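Local coordinates for hydrolase (Thermococcus thioreducens, PDB 6IAH), which probably removes phosphate from a range of small phosphorylated metabolites, phosphoglycolate perhaps among them, as a magnesium-dependent phosphatase of the haloacid dehalogenase (HAD) superfamily, at residues A[15-20]-A[126-131]; A[45-50]-A[77-82]; A[151-156]-A[173-178]; A[177-182]-A[204-209]. One frame throughout, in Å; residues are numbered along the deposited sequence.

Interaction 1 of 4, residues A[15-20]-A[126-131]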
loop_
_atom_site.group_PDB
_atom_site.type_symbol
_atom_site.label_atom_id
_atom_site.label_comp_id
_atom_site.label_asym_id
_atom_site.label_seq_id
_atom_site.Cartn_x
_atom_site.Cartn_y
_atom_site.Cartn_z
ATOM N N ARG A 15 -9.054 0.284 -4.607
ATOM C CA ARG A 15 -10.117 -0.630 -5.103
ATOM C C ARG A 15 -9.562 -2.049 -5.364
ATOM O O ARG A 15 -9.541 -2.625 -6.445
ATOM C CB ARG A 15 -10.875 0.032 -6.299
ATOM C CG ARG A 15 -12.151 0.887 -5.934
ATOM C CD ARG A 15 -13.105 1.107 -7.131
ATOM N NE ARG A 15 -13.146 -0.065 -8.037
ATOM C CZ ARG A 15 -12.685 -0.164 -9.307
ATOM N NH1 ARG A 15 -12.176 0.869 -10.007
ATOM N NH2 ARG A 15 -12.780 -1.348 -9.918
ATOM N N GLU A 16 -9.049 -2.559 -4.284
ATOM C CA GLU A 16 -8.397 -3.837 -4.305
ATOM C C GLU A 16 -7.487 -4.173 -5.593
ATOM O O GLU A 16 -7.433 -5.367 -6.000
ATOM C CB GLU A 16 -9.441 -4.877 -3.849
ATOM C CG GLU A 16 -9.951 -4.554 -2.427
ATOM C CD GLU A 16 -10.811 -3.253 -2.389
ATOM O OE1 GLU A 16 -11.889 -3.259 -3.033
ATOM O OE2 GLU A 16 -10.401 -2.207 -1.794
ATOM N N SER A 17 -6.810 -3.116 -6.179
ATOM C CA SER A 17 -5.974 -3.179 -7.403
ATOM C C SER A 17 -4.819 -4.142 -7.075
ATOM O O SER A 17 -4.522 -5.018 -7.846
ATOM C CB SER A 17 -5.342 -1.847 -7.791
ATOM O OG SER A 17 -4.572 -1.322 -6.679
ATOM N N TYR A 18 -4.173 -3.946 -5.915
ATOM C CA TYR A 18 -3.089 -4.831 -5.493
ATOM C C TYR A 18 -3.567 -6.251 -5.246
ATOM O O TYR A 18 -2.849 -7.205 -5.547
ATOM C CB TYR A 18 -2.453 -4.343 -4.216
ATOM C CG TYR A 18 -1.954 -2.890 -4.211
ATOM C CD1 TYR A 18 -0.884 -2.478 -4.969
ATOM C CD2 TYR A 18 -2.477 -2.001 -3.279
ATOM C CE1 TYR A 18 -0.398 -1.162 -4.876
ATOM C CE2 TYR A 18 -2.011 -0.706 -3.179
ATOM C CZ TYR A 18 -0.977 -0.283 -3.947
ATOM O OH TYR A 18 -0.538 1.024 -3.718
ATOM N N ASP A 19 -4.735 -6.388 -4.638
ATOM C CA ASP A 19 -5.280 -7.706 -4.396
ATOM C C ASP A 19 -5.523 -8.469 -5.690
ATOM O O ASP A 19 -5.233 -9.639 -5.748
ATOM C CB ASP A 19 -6.592 -7.621 -3.621
ATOM C CG ASP A 19 -6.420 -7.225 -2.150
ATOM O OD1 ASP A 19 -5.290 -7.033 -1.658
ATOM O OD2 ASP A 19 -7.454 -7.159 -1.476
ATOM N N GLU A 20 -6.070 -7.823 -6.715
ATOM C CA GLU A 20 -6.302 -8.488 -8.000
ATOM C C GLU A 20 -4.971 -8.732 -8.734
ATOM O O GLU A 20 -4.836 -9.713 -9.432
ATOM C CB GLU A 20 -7.282 -7.691 -8.868
ATOM C CG GLU A 20 -7.664 -8.328 -10.205
ATOM C CD GLU A 20 -8.731 -9.405 -10.095
ATOM O OE1 GLU A 20 -9.252 -9.641 -8.987
ATOM O OE2 GLU A 20 -9.031 -10.031 -11.125
ATOM N N LYS A 126 -4.862 1.465 -12.898
ATOM C CA LYS A 126 -5.831 2.394 -13.430
ATOM C C LYS A 126 -7.250 2.108 -12.915
ATOM O O LYS A 126 -8.133 2.906 -13.166
ATOM C CB LYS A 126 -5.709 2.453 -14.977
ATOM C CG LYS A 126 -4.268 2.782 -15.409
ATOM C CD LYS A 126 -4.062 2.974 -16.908
ATOM C CE LYS A 126 -4.959 2.080 -17.781
ATOM N NZ LYS A 126 -4.695 0.602 -17.746
ATOM N N LYS A 127 -7.463 1.010 -12.178
ATOM C CA LYS A 127 -8.742 0.794 -11.477
ATOM C C LYS A 127 -8.814 1.528 -10.127
ATOM O O LYS A 127 -9.858 1.533 -9.516
ATOM C CB LYS A 127 -8.993 -0.673 -11.257
ATOM C CG LYS A 127 -9.197 -1.455 -12.570
ATOM C CD LYS A 127 -9.819 -2.794 -12.212
ATOM C CE LYS A 127 -9.780 -3.805 -13.342
ATOM N NZ LYS A 127 -10.422 -3.235 -14.546
ATOM N N GLU A 128 -7.689 2.118 -9.663
ATOM C CA GLU A 128 -7.651 2.926 -8.433
ATOM C C GLU A 128 -8.397 4.262 -8.720
ATOM O O GLU A 128 -8.389 4.780 -9.889
ATOM C CB GLU A 128 -6.195 3.174 -8.011
ATOM C CG GLU A 128 -5.455 1.882 -7.667
ATOM C CD GLU A 128 -3.983 2.038 -7.348
ATOM O OE1 GLU A 128 -3.566 3.199 -7.256
ATOM O OE2 GLU A 128 -3.251 0.998 -7.175
ATOM N N ARG A 129 -9.037 4.809 -7.681
ATOM C CA ARG A 129 -9.911 5.971 -7.816
ATOM C C ARG A 129 -9.567 6.984 -6.757
ATOM O O ARG A 129 -9.252 6.612 -5.607
ATOM C CB ARG A 129 -11.359 5.531 -7.575
ATOM C CG ARG A 129 -11.888 4.700 -8.714
ATOM C CD ARG A 129 -13.398 4.505 -8.712
ATOM N NE ARG A 129 -14.076 4.539 -7.400
ATOM C CZ ARG A 129 -15.285 3.989 -7.153
ATOM N NH1 ARG A 129 -15.966 3.340 -8.108
ATOM N NH2 ARG A 129 -15.830 4.071 -5.935
ATOM N N PRO A 130 -9.669 8.270 -7.100
ATOM C CA PRO A 130 -9.383 9.292 -6.090
ATOM C C PRO A 130 -10.480 9.308 -5.016
ATOM O O PRO A 130 -11.668 9.076 -5.327
ATOM C CB PRO A 130 -9.346 10.581 -6.916
ATOM C CG PRO A 130 -10.221 10.310 -8.073
ATOM C CD PRO A 130 -9.985 8.882 -8.406
ATOM N N ILE A 131 -10.077 9.392 -3.756
ATOM C CA ILE A 131 -11.024 9.776 -2.684
ATOM C C ILE A 131 -10.976 11.293 -2.519
ATOM O O ILE A 131 -11.976 11.954 -2.523
ATOM C CB ILE A 131 -10.733 9.065 -1.339
ATOM C CG1 ILE A 131 -10.741 7.542 -1.524
ATOM C CG2 ILE A 131 -11.722 9.529 -0.280
ATOM C CD1 ILE A 131 -10.073 6.763 -0.394
#
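A buried polar contact, from the hydroxyl of Ser17 to the carboxylate of Glu128, ties the start of helix 17-32 to the chain just before strand 129-130. Ser17 OG donates to Glu128 OE2 at 2.7 Å, meeting the carboxylate on its anti side. Serine suits this place: its hydroxyl is on so short a side chain that Glu128 CG can pack 3.7 Å from Ser17 CB. Beyond CG the glutamate runs extended (chi2 175°), which carries OE2 over one face of the Tyr18 ring, toward its rim. Tyr109 also bonds OE2, while OE1 forms a salt bridge with Arg152. Were Glu128 cut back to an alanine, Ser17 and Tyr109 would probably lose their shared acceptor, and Arg152 one of its carboxylate partners. Toward solvent, Arg15 CD lies 3.4 Å above one face of the Arg129 guanidinium. Strand 129-130 pairs with strand 12-13, and between them runs a long helical insertion, an arrangement typical of the flap hairpin of HAD enzymes bearing a C1 cap.

Interaction 2 of 4, residues A[45-50]-A[77-82]; sequences RELRRK and EEFPEG
Lys50, Phe79 and Leu47 hold together two parts of the all-helical cap: the last turns of helix 41-50 and the chain leaving helix 72-78. Lys50 contributes most surface. Its side chain starts between its own backbone N and carbonyl carbon (chi1 80°) and bends again at chi3, a course that takes CG past the edge of the Phe79 ring and sets NZ against the end of the neighbouring helix. There NZ donates to Phe79 O at 2.7 Å, in the carbonyl plane, and a second bond goes to Val76 O. A lysine suits the spot, since its methylenes can pack on an aromatic ring while the ammonium serves carbonyl oxygens where a helix runs out. A water 3.0 Å from Lys50 NZ also donates to Glu46 OE2, the carboxylate that Arg49 grips side-on.

Phe79 is buried, its side chain directed at helix 41-50. In one of its two conformers, Leu47 places CD1 over a face of that ring, 4.0 Å from the centroid, a CH-pi contact. Phe53, Phe66 and Trp87 are among the ring's other neighbours.

The two backbones also join directly. Lys50 is the last residue of its helix, and its carbonyl turns to the loop. Gly82, whose positive phi suits a residue without a side chain, donates from N to Lys50 O at 2.8 Å in a nearly straight bond of 170°, with Glu81 CA 3.4 Å from the same oxygen.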
loop_
_atom_site.group_PDB
_atom_site.type_symbol
_atom_site.label_atom_id
_atom_site.label_comp_id
_atom_site.label_asym_id
_atom_site.label_seq_id
_atom_site.Cartn_x
_atom_site.Cartn_y
_atom_site.Cartn_z
ATOM N N ARG A 45 -5.947 -11.393 1.271
ATOM C CA ARG A 45 -6.131 -10.481 2.399
ATOM C C ARG A 45 -5.587 -11.023 3.682
ATOM O O ARG A 45 -4.851 -10.343 4.388
ATOM C CB ARG A 45 -7.646 -10.152 2.560
ATOM C CG ARG A 45 -8.156 -9.296 1.431
ATOM C CD ARG A 45 -9.555 -8.785 1.689
ATOM N NE ARG A 45 -10.503 -9.862 2.033
ATOM C CZ ARG A 45 -11.471 -10.357 1.243
ATOM N NH1 ARG A 45 -11.710 -9.914 0.012
ATOM N NH2 ARG A 45 -12.240 -11.316 1.707
ATOM N N GLU A 46 -5.992 -12.232 4.022
ATOM C CA GLU A 46 -5.617 -12.825 5.299
ATOM C C GLU A 46 -4.133 -13.111 5.407
ATOM O O GLU A 46 -3.554 -12.924 6.453
ATOM C CB GLU A 46 -6.411 -14.114 5.502
ATOM C CG GLU A 46 -6.171 -14.879 6.786
ATOM C CD GLU A 46 -6.422 -14.057 8.045
ATOM O OE1 GLU A 46 -7.097 -12.998 8.015
ATOM O OE2 GLU A 46 -5.886 -14.482 9.073
ATOM N N LEU A 47 -3.529 -13.559 4.312
ATOM C CA LEU A 47 -2.133 -13.938 4.316
ATOM C C LEU A 47 -1.284 -12.685 4.470
ATOM O O LEU A 47 -0.330 -12.676 5.240
ATOM C CB LEU A 47 -1.809 -14.728 3.037
ATOM C CG LEU A 47 -0.390 -15.277 2.908
ATOM C CD1 LEU A 47 -0.093 -16.148 4.109
ATOM C CD2 LEU A 47 -0.184 -16.086 1.631
ATOM N N ARG A 48 -1.659 -11.607 3.786
ATOM C CA ARG A 48 -0.963 -10.346 3.906
ATOM C C ARG A 48 -1.147 -9.750 5.314
ATOM O O ARG A 48 -0.197 -9.268 5.901
ATOM C CB ARG A 48 -1.438 -9.342 2.840
ATOM C CG ARG A 48 -0.487 -8.179 2.679
ATOM C CD ARG A 48 -1.102 -6.998 1.941
ATOM N NE ARG A 48 -1.231 -7.232 0.519
ATOM C CZ ARG A 48 -2.389 -7.385 -0.146
ATOM N NH1 ARG A 48 -3.516 -7.384 0.483
ATOM N NH2 ARG A 48 -2.413 -7.533 -1.473
ATOM N N ARG A 49 -2.353 -9.840 5.842
ATOM C CA ARG A 49 -2.665 -9.290 7.152
ATOM C C ARG A 49 -1.886 -9.969 8.269
ATOM O O ARG A 49 -1.233 -9.301 9.057
ATOM C CB ARG A 49 -4.170 -9.431 7.444
ATOM C CG ARG A 49 -4.647 -8.782 8.762
ATOM C CD ARG A 49 -5.970 -9.378 9.230
ATOM N NE ARG A 49 -5.886 -10.799 9.618
ATOM C CZ ARG A 49 -5.280 -11.274 10.706
ATOM N NH1 ARG A 49 -4.686 -10.456 11.564
ATOM N NH2 ARG A 49 -5.247 -12.588 10.949
ATOM N N LYS A 50 -1.956 -11.278 8.347
ATOM C CA LYS A 50 -1.291 -11.996 9.425
ATOM C C LYS A 50 0.221 -12.085 9.217
ATOM O O LYS A 50 0.937 -12.150 10.203
ATOM C CB LYS A 50 -1.878 -13.396 9.629
ATOM C CG LYS A 50 -1.374 -14.440 8.622
ATOM C CD LYS A 50 -2.157 -15.761 8.595
ATOM C CE LYS A 50 -2.290 -16.387 9.946
ATOM N NZ LYS A 50 -2.748 -17.797 9.889
ATOM N N GLU A 77 -4.468 -20.803 7.192
ATOM C CA GLU A 77 -4.803 -20.883 8.617
ATOM C C GLU A 77 -3.589 -21.304 9.417
ATOM O O GLU A 77 -3.373 -20.824 10.546
ATOM C CB GLU A 77 -6.006 -21.841 8.815
ATOM C CG GLU A 77 -6.516 -22.129 10.224
ATOM C CD GLU A 77 -6.733 -20.907 11.144
ATOM O OE1 GLU A 77 -7.316 -19.850 10.723
ATOM O OE2 GLU A 77 -6.281 -21.037 12.326
ATOM N N GLU A 78 -2.789 -22.201 8.867
ATOM C CA GLU A 78 -1.650 -22.733 9.596
ATOM C C GLU A 78 -0.544 -21.662 9.635
ATOM O O GLU A 78 0.242 -21.641 10.554
ATOM C CB GLU A 78 -1.111 -24.001 8.915
ATOM C CG GLU A 78 0.257 -24.451 9.431
ATOM C CD GLU A 78 0.766 -25.794 8.890
ATOM O OE1 GLU A 78 0.183 -26.288 7.903
ATOM O OE2 GLU A 78 1.760 -26.344 9.470
ATOM N N PHE A 79 -0.461 -20.799 8.619
ATOM C CA PHE A 79 0.725 -19.903 8.457
ATOM C C PHE A 79 0.873 -18.995 9.701
ATOM O O PHE A 79 -0.087 -18.437 10.134
ATOM C CB PHE A 79 0.578 -19.080 7.156
ATOM C CG PHE A 79 1.729 -18.157 6.866
ATOM C CD1 PHE A 79 2.819 -18.600 6.143
ATOM C CD2 PHE A 79 1.705 -16.832 7.295
ATOM C CE1 PHE A 79 3.881 -17.756 5.893
ATOM C CE2 PHE A 79 2.761 -15.992 7.018
ATOM C CZ PHE A 79 3.840 -16.466 6.318
ATOM N N PRO A 80 2.078 -18.882 10.273
ATOM C CA PRO A 80 2.219 -18.140 11.542
ATOM C C PRO A 80 2.095 -16.647 11.368
ATOM O O PRO A 80 2.610 -16.071 10.403
ATOM C CB PRO A 80 3.654 -18.501 12.023
ATOM C CG PRO A 80 4.367 -18.922 10.799
ATOM C CD PRO A 80 3.307 -19.600 9.937
ATOM N N GLU A 81 1.423 -16.022 12.325
ATOM C CA GLU A 81 1.408 -14.612 12.449
ATOM C C GLU A 81 2.833 -14.108 12.420
ATOM O O GLU A 81 3.664 -14.676 13.081
ATOM C CB GLU A 81 0.799 -14.247 13.811
ATOM C CG GLU A 81 0.621 -12.772 14.057
ATOM C CD GLU A 81 0.282 -12.483 15.514
ATOM O OE1 GLU A 81 -0.202 -13.404 16.233
ATOM O OE2 GLU A 81 0.540 -11.336 15.929
ATOM N N GLY A 82 3.111 -13.085 11.649
ATOM C CA GLY A 82 4.492 -12.574 11.544
ATOM C C GLY A 82 5.448 -13.420 10.674
ATOM O O GLY A 82 6.620 -13.078 10.553
HETATM O O HOH W 1 -5.630 -17.205 9.658
#

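Interaction 3 of 4, residues A[151-156]-A[173-178]; sequences GRSALE and TREAYL
Arg174 and Glu156 meet with their flat groups at right angles, the guanidinium plane standing 90° from the carboxylate plane. The arginine reaches out almost straight from CG to NE and lays one guanidinium face over Ser153 CB, a close approach that a small serine permits. From there Arg174 NH1 serves two acceptors: Gly151 O at 2.9 Å, a little out of the guanidinium plane, and Glu156 OE1, also at 2.9 Å. The second is a salt bridge, but its hydrogen bond is weak, bent to 129° at the hydrogen. Glu156 OE1 is better placed for Ser153 N, 3.0 Å away, while Ser153 OG accepts from Glu156 N at 3.1 Å. This reciprocal pair is a capping box at the start of helix 154-164, in which the N-cap serine and the glutamate three residues on each accept the other's backbone N-H.

Glu175 approaches the same helix end differently. Its chain folds back at chi2 (77°), and OE2 takes the N-H of Ala154 at 3.0 Å on the syn side; a carboxylate there would also be favoured by the helix dipole. The backbones also join directly, Arg174 N donating to Arg152 O at 3.1 Å.

The side chain of Arg152 points the other way and forms a salt bridge with the magnesium ligand Asp8. The capped turn following strand 145-149 is consistent with the motif II region that borders the active site in HAD enzymes.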
loop_
_atom_site.group_PDB
_atom_site.type_symbol
_atom_site.label_atom_id
_atom_site.label_comp_id
_atom_site.label_asym_id
_atom_site.label_seq_id
_atom_site.Cartn_x
_atom_site.Cartn_y
_atom_site.Cartn_z
ATOM N N GLY A 151 4.063 4.261 1.720
ATOM C CA GLY A 151 4.814 3.065 1.343
ATOM C C GLY A 151 5.040 2.943 -0.163
ATOM O O GLY A 151 5.824 2.088 -0.594
ATOM N N ARG A 152 4.388 3.804 -0.948
ATOM C CA ARG A 152 4.605 3.842 -2.390
ATOM C C ARG A 152 6.068 4.232 -2.702
ATOM O O ARG A 152 6.664 4.996 -1.980
ATOM C CB ARG A 152 3.618 4.824 -3.064
ATOM C CG ARG A 152 2.196 4.278 -3.302
ATOM C CD ARG A 152 1.241 5.379 -3.843
ATOM N NE ARG A 152 -0.117 4.823 -4.025
ATOM C CZ ARG A 152 -0.671 4.529 -5.173
ATOM N NH1 ARG A 152 -0.037 4.787 -6.345
ATOM N NH2 ARG A 152 -1.905 3.954 -5.139
ATOM N N SER A 153 6.596 3.696 -3.818
ATOM C CA SER A 153 7.847 4.161 -4.417
ATOM C C SER A 153 7.591 5.475 -5.094
ATOM O O SER A 153 6.441 5.803 -5.330
ATOM C CB SER A 153 8.329 3.156 -5.492
ATOM O OG SER A 153 7.394 3.070 -6.542
ATOM N N ALA A 154 8.665 6.216 -5.402
ATOM C CA ALA A 154 8.606 7.393 -6.238
ATOM C C ALA A 154 7.779 7.208 -7.532
ATOM O O ALA A 154 6.958 8.050 -7.862
ATOM C CB ALA A 154 9.999 7.875 -6.561
ATOM N N LEU A 155 7.978 6.115 -8.242
ATOM C CA LEU A 155 7.226 5.872 -9.459
ATOM C C LEU A 155 5.761 5.729 -9.131
ATOM O O LEU A 155 4.910 6.268 -9.825
ATOM C CB LEU A 155 7.704 4.571 -10.114
ATOM C CG LEU A 155 7.107 4.189 -11.466
ATOM C CD1 LEU A 155 8.178 3.514 -12.330
ATOM C CD2 LEU A 155 5.900 3.277 -11.357
ATOM N N GLU A 156 5.459 4.958 -8.094
ATOM C CA GLU A 156 4.060 4.737 -7.682
ATOM C C GLU A 156 3.410 6.029 -7.153
ATOM O O GLU A 156 2.179 6.190 -7.211
ATOM C CB GLU A 156 3.995 3.654 -6.616
ATOM C CG GLU A 156 4.162 2.262 -7.192
ATOM C CD GLU A 156 4.366 1.248 -6.106
ATOM O OE1 GLU A 156 4.733 1.603 -4.941
ATOM O OE2 GLU A 156 4.050 0.101 -6.415
ATOM N N THR A 173 8.721 8.569 0.547
ATOM C CA THR A 173 8.333 7.308 -0.116
ATOM C C THR A 173 9.265 6.241 0.422
ATOM O O THR A 173 10.201 6.525 1.198
ATOM C CB THR A 173 8.459 7.367 -1.666
ATOM O OG1 THR A 173 9.757 7.870 -2.005
ATOM C CG2 THR A 173 7.448 8.303 -2.222
ATOM N N ARG A 174 8.997 5.018 0.036
ATOM C CA ARG A 174 9.703 3.876 0.623
ATOM C C ARG A 174 11.210 3.791 0.351
ATOM O O ARG A 174 11.882 3.061 1.027
ATOM C CB ARG A 174 9.000 2.590 0.263
ATOM C CG ARG A 174 9.175 2.168 -1.183
ATOM C CD ARG A 174 8.919 0.684 -1.338
ATOM N NE ARG A 174 8.816 0.293 -2.748
ATOM C CZ ARG A 174 7.673 0.135 -3.431
ATOM N NH1 ARG A 174 6.447 0.391 -2.900
ATOM N NH2 ARG A 174 7.753 -0.241 -4.706
ATOM N N GLU A 175 11.723 4.548 -0.614
ATOM C CA GLU A 175 13.173 4.694 -0.859
ATOM C C GLU A 175 13.895 5.280 0.346
ATOM O O GLU A 175 15.111 5.158 0.441
ATOM C CB GLU A 175 13.476 5.672 -2.027
ATOM C CG GLU A 175 13.107 5.180 -3.432
ATOM C CD GLU A 175 11.622 5.274 -3.722
ATOM O OE1 GLU A 175 10.926 5.920 -2.907
ATOM O OE2 GLU A 175 11.147 4.666 -4.712
ATOM N N ALA A 176 13.183 6.009 1.191
ATOM C CA ALA A 176 13.807 6.798 2.222
ATOM C C ALA A 176 13.562 6.184 3.631
ATOM O O ALA A 176 14.554 5.847 4.353
ATOM C CB ALA A 176 13.306 8.218 2.105
ATOM N N TYR A 177 12.267 5.962 3.968
ATOM C CA TYR A 177 11.791 5.548 5.303
ATOM C C TYR A 177 10.513 4.753 5.146
ATOM O O TYR A 177 9.891 4.798 4.100
ATOM C CB TYR A 177 11.502 6.738 6.209
ATOM C CG TYR A 177 12.724 7.603 6.444
ATOM C CD1 TYR A 177 13.665 7.249 7.402
ATOM C CD2 TYR A 177 12.968 8.714 5.676
ATOM C CE1 TYR A 177 14.788 8.011 7.607
ATOM C CE2 TYR A 177 14.138 9.460 5.857
ATOM C CZ TYR A 177 15.015 9.102 6.852
ATOM O OH TYR A 177 16.180 9.828 7.087
ATOM N N LEU A 178 10.178 3.965 6.148
ATOM C CA LEU A 178 8.945 3.190 6.115
ATOM C C LEU A 178 8.210 3.348 7.441
ATOM O O LEU A 178 8.772 3.131 8.530
ATOM C CB LEU A 178 9.194 1.699 5.811
ATOM C CG LEU A 178 8.019 0.947 5.135
ATOM C CD1 LEU A 178 7.842 1.392 3.667
ATOM C CD2 LEU A 178 8.165 -0.583 5.190
HETATM O O HOH W 2 10.347 4.203 -8.003
#

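Interaction 4 of 4, residues A[177-182]-A[204-209]; sequences YLKPDP and ELFVEN
Lys179 leaves its backbone with CG anti to the carbonyl carbon (chi1 -68°), and Phe206 leaves helix 201-213 with CG anti to its backbone N (chi1 172°); together these turns bring the lysine methylenes over the phenyl face. Lys179 CG sits 3.7 Å from the ring centroid, almost on the normal, in a CH-pi contact. The ammonium continues past the ring to Asp203, to the magnesium ligand Asp6 and to Tyr196, as the motif III lysine does in HAD enzymes. Lysine fits because its long apolar chain can lie on the ring while its charged end reaches the carboxylates. A cis peptide precedes Pro180, whose CB packs 3.7 Å from Phe206 CA and 4.0 Å from Leu205 CG. At the ring edge, Phe206 CE1 approaches Asp181 O to 3.2 Å. A serine in place of Phe206 would probably open a gap beneath the lysine chain and leave its methylenes freer to shift. One turn on, Asn209 ND2 donates to Pro180 O at 2.9 Å and 169°, while Pro182 CD rests 3.8 Å from Asn209 CB.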
loop_
_atom_site.group_PDB
_atom_site.type_symbol
_atom_site.label_atom_id
_atom_site.label_comp_id
_atom_site.label_asym_id
_atom_site.label_seq_id
_atom_site.Cartn_x
_atom_site.Cartn_y
_atom_site.Cartn_z
ATOM N N TYR A 177 12.267 5.962 3.968
ATOM C CA TYR A 177 11.791 5.548 5.303
ATOM C C TYR A 177 10.513 4.753 5.146
ATOM O O TYR A 177 9.891 4.798 4.100
ATOM C CB TYR A 177 11.502 6.738 6.209
ATOM C CG TYR A 177 12.724 7.603 6.444
ATOM C CD1 TYR A 177 13.665 7.249 7.402
ATOM C CD2 TYR A 177 12.968 8.714 5.676
ATOM C CE1 TYR A 177 14.788 8.011 7.607
ATOM C CE2 TYR A 177 14.138 9.460 5.857
ATOM C CZ TYR A 177 15.015 9.102 6.852
ATOM O OH TYR A 177 16.180 9.828 7.087
ATOM N N LEU A 178 10.178 3.965 6.148
ATOM C CA LEU A 178 8.945 3.190 6.115
ATOM C C LEU A 178 8.210 3.348 7.441
ATOM O O LEU A 178 8.772 3.131 8.530
ATOM C CB LEU A 178 9.194 1.699 5.811
ATOM C CG LEU A 178 8.019 0.947 5.135
ATOM C CD1 LEU A 178 7.842 1.392 3.667
ATOM C CD2 LEU A 178 8.165 -0.583 5.190
ATOM N N LYS A 179 6.930 3.688 7.363
ATOM C CA LYS A 179 6.108 3.683 8.567
ATOM C C LYS A 179 6.244 2.276 9.191
ATOM O O LYS A 179 6.319 1.316 8.443
ATOM C CB LYS A 179 4.617 3.931 8.232
ATOM C CG LYS A 179 4.408 5.358 7.724
ATOM C CD LYS A 179 2.972 5.664 7.442
ATOM C CE LYS A 179 2.542 5.027 6.145
ATOM N NZ LYS A 179 1.138 5.289 5.763
ATOM N N PRO A 180 6.222 2.138 10.534
ATOM C CA PRO A 180 5.874 3.211 11.439
ATOM C C PRO A 180 7.077 3.879 12.055
ATOM O O PRO A 180 6.984 4.374 13.167
ATOM C CB PRO A 180 5.029 2.505 12.474
ATOM C CG PRO A 180 5.607 1.118 12.576
ATOM C CD PRO A 180 6.044 0.797 11.179
ATOM N N ASP A 181 8.168 3.900 11.320
ATOM C CA ASP A 181 9.390 4.605 11.748
ATOM C C ASP A 181 9.123 6.114 11.818
ATOM O O ASP A 181 8.900 6.756 10.808
ATOM C CB ASP A 181 10.531 4.284 10.779
ATOM C CG ASP A 181 11.850 4.986 11.110
ATOM O OD1 ASP A 181 11.872 5.759 12.070
ATOM O OD2 ASP A 181 12.865 4.784 10.375
ATOM N N PRO A 182 9.235 6.705 13.018
ATOM C CA PRO A 182 8.899 8.089 13.158
ATOM C C PRO A 182 9.845 9.052 12.435
ATOM O O PRO A 182 9.479 10.202 12.236
ATOM C CB PRO A 182 8.947 8.306 14.680
ATOM C CG PRO A 182 9.942 7.314 15.169
ATOM C CD PRO A 182 9.710 6.128 14.296
ATOM N N GLU A 204 -1.563 4.948 13.031
ATOM C CA GLU A 204 -1.719 5.420 14.410
ATOM C C GLU A 204 -0.465 5.202 15.228
ATOM O O GLU A 204 0.051 6.131 15.891
ATOM C CB GLU A 204 -2.909 4.734 15.080
ATOM C CG GLU A 204 -3.284 5.401 16.387
ATOM C CD GLU A 204 -4.750 5.234 16.729
ATOM O OE1 GLU A 204 -5.201 4.122 16.508
ATOM O OE2 GLU A 204 -5.438 6.212 17.179
ATOM N N LEU A 205 0.111 4.008 15.064
ATOM C CA LEU A 205 1.371 3.653 15.708
ATOM C C LEU A 205 2.517 4.531 15.281
ATOM O O LEU A 205 3.387 4.971 16.125
ATOM C CB LEU A 205 1.679 2.177 15.404
ATOM C CG LEU A 205 3.007 1.593 15.823
ATOM C CD1 LEU A 205 3.404 1.816 17.302
ATOM C CD2 LEU A 205 3.004 0.109 15.493
ATOM N N PHE A 206 2.577 4.784 13.960
ATOM C CA PHE A 206 3.546 5.724 13.400
ATOM C C PHE A 206 3.605 7.030 14.216
ATOM O O PHE A 206 4.704 7.580 14.581
ATOM C CB PHE A 206 3.142 5.949 11.912
ATOM C CG PHE A 206 3.883 7.016 11.164
ATOM C CD1 PHE A 206 5.277 7.122 11.216
ATOM C CD2 PHE A 206 3.181 7.851 10.279
ATOM C CE1 PHE A 206 5.948 8.043 10.438
ATOM C CE2 PHE A 206 3.873 8.771 9.488
ATOM C CZ PHE A 206 5.247 8.886 9.606
ATOM N N VAL A 207 2.436 7.621 14.380
ATOM C CA VAL A 207 2.330 8.917 15.083
ATOM C C VAL A 207 2.565 8.732 16.616
ATOM O O VAL A 207 3.304 9.525 17.219
ATOM C CB VAL A 207 0.991 9.629 14.797
ATOM C CG1 VAL A 207 0.882 10.906 15.566
ATOM C CG2 VAL A 207 0.846 9.920 13.304
ATOM N N GLU A 208 2.022 7.670 17.212
ATOM C CA GLU A 208 2.448 7.302 18.618
ATOM C C GLU A 208 3.977 7.266 18.742
ATOM O O GLU A 208 4.547 7.835 19.690
ATOM C CB GLU A 208 1.851 5.978 19.032
ATOM C CG GLU A 208 0.370 6.052 19.349
ATOM C CD GLU A 208 -0.395 4.707 19.280
ATOM O OE1 GLU A 208 0.177 3.621 19.138
ATOM O OE2 GLU A 208 -1.618 4.732 19.370
ATOM N N ASN A 209 4.658 6.650 17.763
ATOM C CA ASN A 209 6.132 6.639 17.799
ATOM C C ASN A 209 6.755 8.007 17.688
ATOM O O ASN A 209 7.841 8.289 18.244
ATOM C CB ASN A 209 6.721 5.746 16.687
ATOM C CG ASN A 209 6.465 4.263 16.920
ATOM O OD1 ASN A 209 6.291 3.802 18.058
ATOM N ND2 ASN A 209 6.406 3.511 15.833
#

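Three of the four contacts belong to the Rossmann-like core or its border, whereas interaction 2 lies in the helical cap, away from the metal site and about 22 Å between centres from interaction 1. Its sequence falls wholly within the insertion that interaction 1 brackets. The salt bridge Asp19-Arg48 joins these two through consecutive helices 17-32 and 41-50. Interactions 3 and 4 come later in the chain and overlap at Tyr177 and Leu178, centres 14 Å apart. Interactions 1 and 4 lie on opposite sides of the chain's centre. Arg152 of interaction 3, which also touches interaction 1, and Lys179 of interaction 4 both reach magnesium ligands, so interactions 1, 3 and 4 converge on one active site.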